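Local coordinates for protein histone deacetylase complex subunit SAP18 (PDB 4A6Q) that enhances SIN3-HDAC1-mediated transcriptional repression and serves as an auxiliary component of the splicing-dependent exon junction complex on mRNAs, at residues T60-K74 with T109-Q123. Numbering follows the deposited sequence. Where two conformers were deposited one is given.
Sequences TWMDATLKELTSLVK and TMSGRKGTDDSMTLQ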
loop_
_atom_site.group_PDB
_atom_site.type_symbol
_atom_site.label_atom_id
_atom_site.label_comp_id
_atom_site.label_asym_id
_atom_site.label_seq_id
_atom_site.Cartn_x
_atom_site.Cartn_y
_atom_site.Cartn_z
ATOM N N THR A 60 -1.473 -9.027 8.647
ATOM C CA THR A 60 -2.736 -8.497 8.178
ATOM C C THR A 60 -3.274 -9.406 7.088
ATOM O O THR A 60 -2.791 -10.529 6.921
ATOM C CB THR A 60 -2.587 -7.014 7.725
ATOM O OG1 THR A 60 -3.885 -6.412 7.533
ATOM C CG2 THR A 60 -1.747 -6.889 6.433
ATOM N N TRP A 61 -4.268 -8.923 6.354
ATOM C CA TRP A 61 -4.945 -9.698 5.318
ATOM C C TRP A 61 -5.112 -8.855 4.042
ATOM O O TRP A 61 -4.843 -7.660 4.054
ATOM C CB TRP A 61 -6.309 -10.180 5.807
ATOM C CG TRP A 61 -6.229 -11.179 6.931
ATOM C CD1 TRP A 61 -6.234 -12.566 6.829
ATOM C CD2 TRP A 61 -6.122 -10.879 8.321
ATOM N NE1 TRP A 61 -6.133 -13.117 8.090
ATOM C CE2 TRP A 61 -6.066 -12.108 9.017
ATOM C CE3 TRP A 61 -6.082 -9.680 9.056
ATOM C CZ2 TRP A 61 -5.970 -12.175 10.409
ATOM C CZ3 TRP A 61 -5.980 -9.750 10.417
ATOM C CH2 TRP A 61 -5.918 -10.985 11.089
HETATM N N MSE A 62 -5.521 -9.480 2.937
HETATM C CA MSE A 62 -5.628 -8.792 1.640
HETATM C C MSE A 62 -6.697 -7.707 1.608
HETATM O O MSE A 62 -6.683 -6.878 0.708
HETATM C CB MSE A 62 -5.874 -9.805 0.504
HETATM C CG MSE A 62 -4.730 -10.749 0.287
HETATM SE SE MSE A 62 -3.239 -9.765 -0.424
HETATM C CE MSE A 62 -4.047 -8.920 -1.965
ATOM N N ASP A 63 -7.620 -7.725 2.563
ATOM C CA ASP A 63 -8.643 -6.661 2.659
ATOM C C ASP A 63 -8.292 -5.595 3.679
ATOM O O ASP A 63 -9.161 -4.787 4.069
ATOM C CB ASP A 63 -10.064 -7.261 2.861
ATOM C CG ASP A 63 -10.253 -7.941 4.217
ATOM O OD1 ASP A 63 -9.244 -8.168 4.942
ATOM O OD2 ASP A 63 -11.416 -8.255 4.552
ATOM N N ALA A 64 -7.024 -5.559 4.098
ATOM C CA ALA A 64 -6.555 -4.448 4.911
ATOM C C ALA A 64 -6.795 -3.115 4.163
ATOM O O ALA A 64 -6.464 -2.989 2.981
ATOM C CB ALA A 64 -5.087 -4.605 5.218
ATOM N N THR A 65 -7.315 -2.122 4.882
ATOM C CA THR A 65 -7.564 -0.773 4.302
ATOM C C THR A 65 -6.478 0.204 4.690
ATOM O O THR A 65 -5.731 -0.008 5.659
ATOM C CB THR A 65 -8.886 -0.184 4.784
ATOM O OG1 THR A 65 -8.815 0.050 6.196
ATOM C CG2 THR A 65 -10.041 -1.159 4.481
ATOM N N LEU A 66 -6.379 1.285 3.923
ATOM C CA LEU A 66 -5.375 2.283 4.278
ATOM C C LEU A 66 -5.564 2.808 5.715
ATOM O O LEU A 66 -4.564 3.026 6.447
ATOM C CB LEU A 66 -5.377 3.457 3.281
ATOM C CG LEU A 66 -5.091 3.064 1.846
ATOM C CD1 LEU A 66 -4.882 4.325 1.036
ATOM C CD2 LEU A 66 -3.897 2.112 1.708
ATOM N N LYS A 67 -6.803 3.041 6.153
ATOM C CA LYS A 67 -7.063 3.528 7.514
ATOM C C LYS A 67 -6.652 2.537 8.594
ATOM O O LYS A 67 -6.096 2.888 9.633
ATOM C CB LYS A 67 -8.552 3.859 7.707
ATOM C CG LYS A 67 -8.953 5.308 7.531
ATOM C CD LYS A 67 -8.086 6.334 8.273
ATOM C CE LYS A 67 -8.679 7.728 8.082
ATOM N NZ LYS A 67 -7.990 8.816 8.847
ATOM N N GLU A 68 -6.885 1.249 8.324
ATOM C CA GLU A 68 -6.479 0.223 9.261
ATOM C C GLU A 68 -4.972 0.254 9.439
ATOM O O GLU A 68 -4.437 0.094 10.543
ATOM C CB GLU A 68 -6.919 -1.154 8.725
ATOM C CG GLU A 68 -6.588 -2.312 9.612
ATOM C CD GLU A 68 -7.164 -3.640 9.114
ATOM O OE1 GLU A 68 -7.723 -3.680 7.992
ATOM O OE2 GLU A 68 -7.110 -4.610 9.912
ATOM N N LEU A 69 -4.258 0.409 8.320
ATOM C CA LEU A 69 -2.812 0.426 8.393
ATOM C C LEU A 69 -2.255 1.680 9.035
ATOM O O LEU A 69 -1.284 1.612 9.770
ATOM C CB LEU A 69 -2.213 0.197 6.999
ATOM C CG LEU A 69 -2.629 -1.172 6.419
ATOM C CD1 LEU A 69 -2.192 -1.264 4.964
ATOM C CD2 LEU A 69 -1.996 -2.332 7.241
ATOM N N THR A 70 -2.866 2.831 8.786
ATOM C CA THR A 70 -2.321 4.025 9.427
ATOM C C THR A 70 -2.524 3.997 10.940
ATOM O O THR A 70 -1.714 4.532 11.676
ATOM C CB THR A 70 -2.902 5.335 8.902
ATOM O OG1 THR A 70 -4.262 5.430 9.288
ATOM C CG2 THR A 70 -2.765 5.442 7.392
ATOM N N SER A 71 -3.577 3.340 11.409
ATOM C CA SER A 71 -3.772 3.175 12.845
ATOM C C SER A 71 -2.583 2.467 13.493
ATOM O O SER A 71 -2.143 2.856 14.581
ATOM C CB SER A 71 -5.061 2.414 13.137
ATOM O OG SER A 71 -5.346 2.464 14.525
ATOM N N LEU A 72 -2.045 1.451 12.822
ATOM C CA LEU A 72 -0.877 0.750 13.352
ATOM C C LEU A 72 0.390 1.608 13.312
ATOM O O LEU A 72 1.227 1.549 14.214
ATOM C CB LEU A 72 -0.659 -0.569 12.601
ATOM C CG LEU A 72 -1.831 -1.542 12.795
ATOM C CD1 LEU A 72 -1.758 -2.704 11.816
ATOM C CD2 LEU A 72 -1.862 -2.065 14.201
ATOM N N VAL A 73 0.555 2.380 12.238
ATOM C CA VAL A 73 1.699 3.269 12.137
ATOM C C VAL A 73 1.658 4.292 13.277
ATOM O O VAL A 73 2.686 4.596 13.895
ATOM C CB VAL A 73 1.721 3.948 10.753
ATOM C CG1 VAL A 73 2.834 5.028 10.653
ATOM C CG2 VAL A 73 1.920 2.906 9.669
ATOM N N LYS A 74 0.469 4.787 13.595
ATOM C CA LYS A 74 0.345 5.773 14.679
ATOM C C LYS A 74 0.735 5.249 16.067
ATOM O O LYS A 74 1.170 6.031 16.924
ATOM C CB LYS A 74 -1.063 6.338 14.711
ATOM C CG LYS A 74 -1.368 7.258 13.579
ATOM C CD LYS A 74 -2.860 7.367 13.412
ATOM C CE LYS A 74 -3.197 8.123 12.187
ATOM N NZ LYS A 74 -4.677 8.179 12.021
ATOM N N THR A 109 -4.350 9.047 3.139
ATOM C CA THR A 109 -5.285 9.286 4.233
ATOM C C THR A 109 -4.750 10.447 5.080
ATOM O O THR A 109 -3.613 10.890 4.925
ATOM C CB THR A 109 -5.409 8.086 5.161
ATOM O OG1 THR A 109 -4.143 7.804 5.751
ATOM C CG2 THR A 109 -5.930 6.839 4.460
HETATM N N MSE A 110 -5.595 10.949 5.985
HETATM C CA MSE A 110 -5.213 12.035 6.854
HETATM C C MSE A 110 -5.751 11.800 8.256
HETATM O O MSE A 110 -6.898 11.401 8.427
HETATM C CB MSE A 110 -5.778 13.327 6.293
HETATM C CG MSE A 110 -5.573 14.463 7.186
HETATM SE SE MSE A 110 -6.085 16.005 6.223
HETATM C CE MSE A 110 -4.478 16.199 5.118
ATOM N N SER A 111 -4.908 12.027 9.254
ATOM C CA SER A 111 -5.320 11.868 10.644
ATOM C C SER A 111 -6.502 12.746 10.999
ATOM O O SER A 111 -6.456 13.940 10.784
ATOM C CB SER A 111 -4.162 12.220 11.571
ATOM O OG SER A 111 -3.189 11.211 11.511
ATOM N N GLY A 112 -7.555 12.137 11.541
ATOM C CA GLY A 112 -8.686 12.922 12.034
ATOM C C GLY A 112 -9.631 13.387 10.947
ATOM O O GLY A 112 -10.519 14.196 11.201
ATOM N N ARG A 113 -9.453 12.888 9.728
ATOM C CA ARG A 113 -10.288 13.342 8.616
ATOM C C ARG A 113 -10.728 12.143 7.778
ATOM O O ARG A 113 -9.937 11.220 7.537
ATOM C CB ARG A 113 -9.570 14.384 7.745
ATOM C CG ARG A 113 -10.478 15.046 6.688
ATOM C CD ARG A 113 -9.778 16.162 5.907
ATOM N NE ARG A 113 -10.575 16.614 4.763
ATOM C CZ ARG A 113 -11.297 17.734 4.738
ATOM N NH1 ARG A 113 -11.324 18.534 5.798
ATOM N NH2 ARG A 113 -11.986 18.061 3.646
ATOM N N LYS A 114 -11.990 12.135 7.368
ATOM C CA LYS A 114 -12.480 11.085 6.480
ATOM C C LYS A 114 -12.113 11.458 5.061
ATOM O O LYS A 114 -12.254 12.602 4.651
ATOM C CB LYS A 114 -13.999 10.934 6.609
ATOM N N GLY A 115 -11.627 10.491 4.307
ATOM C CA GLY A 115 -11.261 10.751 2.936
ATOM C C GLY A 115 -11.644 9.620 2.005
ATOM O O GLY A 115 -12.026 8.511 2.451
ATOM N N THR A 116 -11.503 9.884 0.713
ATOM C CA THR A 116 -12.038 8.978 -0.280
ATOM C C THR A 116 -11.257 7.686 -0.426
ATOM O O THR A 116 -11.801 6.728 -1.006
ATOM C CB THR A 116 -12.150 9.632 -1.667
ATOM O OG1 THR A 116 -10.893 10.236 -2.009
ATOM C CG2 THR A 116 -13.254 10.695 -1.660
ATOM N N ASP A 117 -10.034 7.628 0.111
ATOM C CA ASP A 117 -9.225 6.398 -0.020
ATOM C C ASP A 117 -9.192 5.610 1.284
ATOM O O ASP A 117 -8.464 4.616 1.382
ATOM C CB ASP A 117 -7.772 6.678 -0.437
ATOM C CG ASP A 117 -7.653 7.392 -1.756
ATOM O OD1 ASP A 117 -8.548 7.221 -2.614
ATOM O OD2 ASP A 117 -6.646 8.116 -1.930
ATOM N N ASP A 118 -9.966 6.024 2.294
ATOM C CA ASP A 118 -9.863 5.392 3.604
ATOM C C ASP A 118 -10.116 3.879 3.559
ATOM O O ASP A 118 -9.475 3.114 4.306
ATOM C CB ASP A 118 -10.861 6.007 4.582
ATOM C CG ASP A 118 -10.492 7.408 4.978
ATOM O OD1 ASP A 118 -9.451 7.925 4.542
ATOM O OD2 ASP A 118 -11.272 7.965 5.778
ATOM N N SER A 119 -11.051 3.472 2.716
ATOM C CA SER A 119 -11.436 2.059 2.632
ATOM C C SER A 119 -10.745 1.318 1.492
ATOM O O SER A 119 -11.111 0.176 1.163
ATOM C CB SER A 119 -12.948 1.941 2.443
ATOM O OG SER A 119 -13.320 2.436 1.174
HETATM N N MSE A 120 -9.789 1.961 0.850
HETATM C CA MSE A 120 -9.022 1.296 -0.175
HETATM C C MSE A 120 -8.215 0.131 0.388
HETATM O O MSE A 120 -7.472 0.281 1.354
HETATM C CB MSE A 120 -8.085 2.293 -0.863
HETATM C CG MSE A 120 -7.170 1.626 -1.865
HETATM SE SE MSE A 120 -5.991 2.905 -2.667
HETATM C CE MSE A 120 -7.282 3.855 -3.700
ATOM N N THR A 121 -8.332 -1.032 -0.252
ATOM C CA THR A 121 -7.689 -2.229 0.263
ATOM C C THR A 121 -6.477 -2.636 -0.529
ATOM O O THR A 121 -6.298 -2.274 -1.708
ATOM C CB THR A 121 -8.643 -3.435 0.179
ATOM O OG1 THR A 121 -8.997 -3.648 -1.174
ATOM C CG2 THR A 121 -9.905 -3.207 1.011
ATOM N N LEU A 122 -5.612 -3.409 0.124
ATOM C CA LEU A 122 -4.486 -3.998 -0.597
ATOM C C LEU A 122 -4.935 -4.772 -1.838
ATOM O O LEU A 122 -4.361 -4.606 -2.937
ATOM C CB LEU A 122 -3.669 -4.899 0.328
ATOM C CG LEU A 122 -3.005 -4.225 1.534
ATOM C CD1 LEU A 122 -2.406 -5.307 2.422
ATOM C CD2 LEU A 122 -1.928 -3.219 1.165
ATOM N N GLN A 123 -5.956 -5.597 -1.703
ATOM C CA GLN A 123 -6.389 -6.397 -2.857
ATOM C C GLN A 123 -6.914 -5.564 -4.038
ATOM O O GLN A 123 -6.695 -5.930 -5.207
ATOM C CB GLN A 123 -7.375 -7.487 -2.434
ATOM C CG GLN A 123 -8.688 -6.925 -1.904
ATOM C CD GLN A 123 -9.592 -7.952 -1.296
ATOM O OE1 GLN A 123 -9.236 -9.140 -1.204
ATOM N NE2 GLN A 123 -10.770 -7.509 -0.854
HETATM O O HOH W 1 -4.961 8.418 8.833
HETATM O O HOH W 2 -8.413 10.121 5.729
HETATM O O HOH W 3 -7.970 9.195 12.134
#
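In this ubiquitin-like fold the turn 61-64 and the first turn of helix 66-76 meet the loop after edge strand 101-110, held by four backbone hydrogen bonds. L122 N donates to A64 O (3.0 Å) and L66 N to M120 O (3.0 Å), framing the single bridge of T65 with T121; Q123 N to M62 O and K67 N to D118 O extend the seam on either side. T65 N-caps the helix through OG1, which accepts from E68 N. On the buried side, L122 turns CD1 to A64 CB (3.9 Å), and L66 packs CB on T109 CG2 (3.6 Å). K67, bent at chi2 (-48°), lies alongside D118, its CE 3.5 Å from OD2, and carries NZ into the turn 110-113. There NZ donates to M110 O (2.8 Å) from above the carbonyl plane, while R113 N reaches that oxygen from the opposite face. Water 1 joins NZ to T70, K74 and T109. A methionine in place of K67 would probably leave M110 O with R113 N alone of its two direct donors and D118 without the positive charge near it. The contact joins helix start to edge-strand loop in a beta-grasp, whose helix packs on the mixed sheet through L66 and L69.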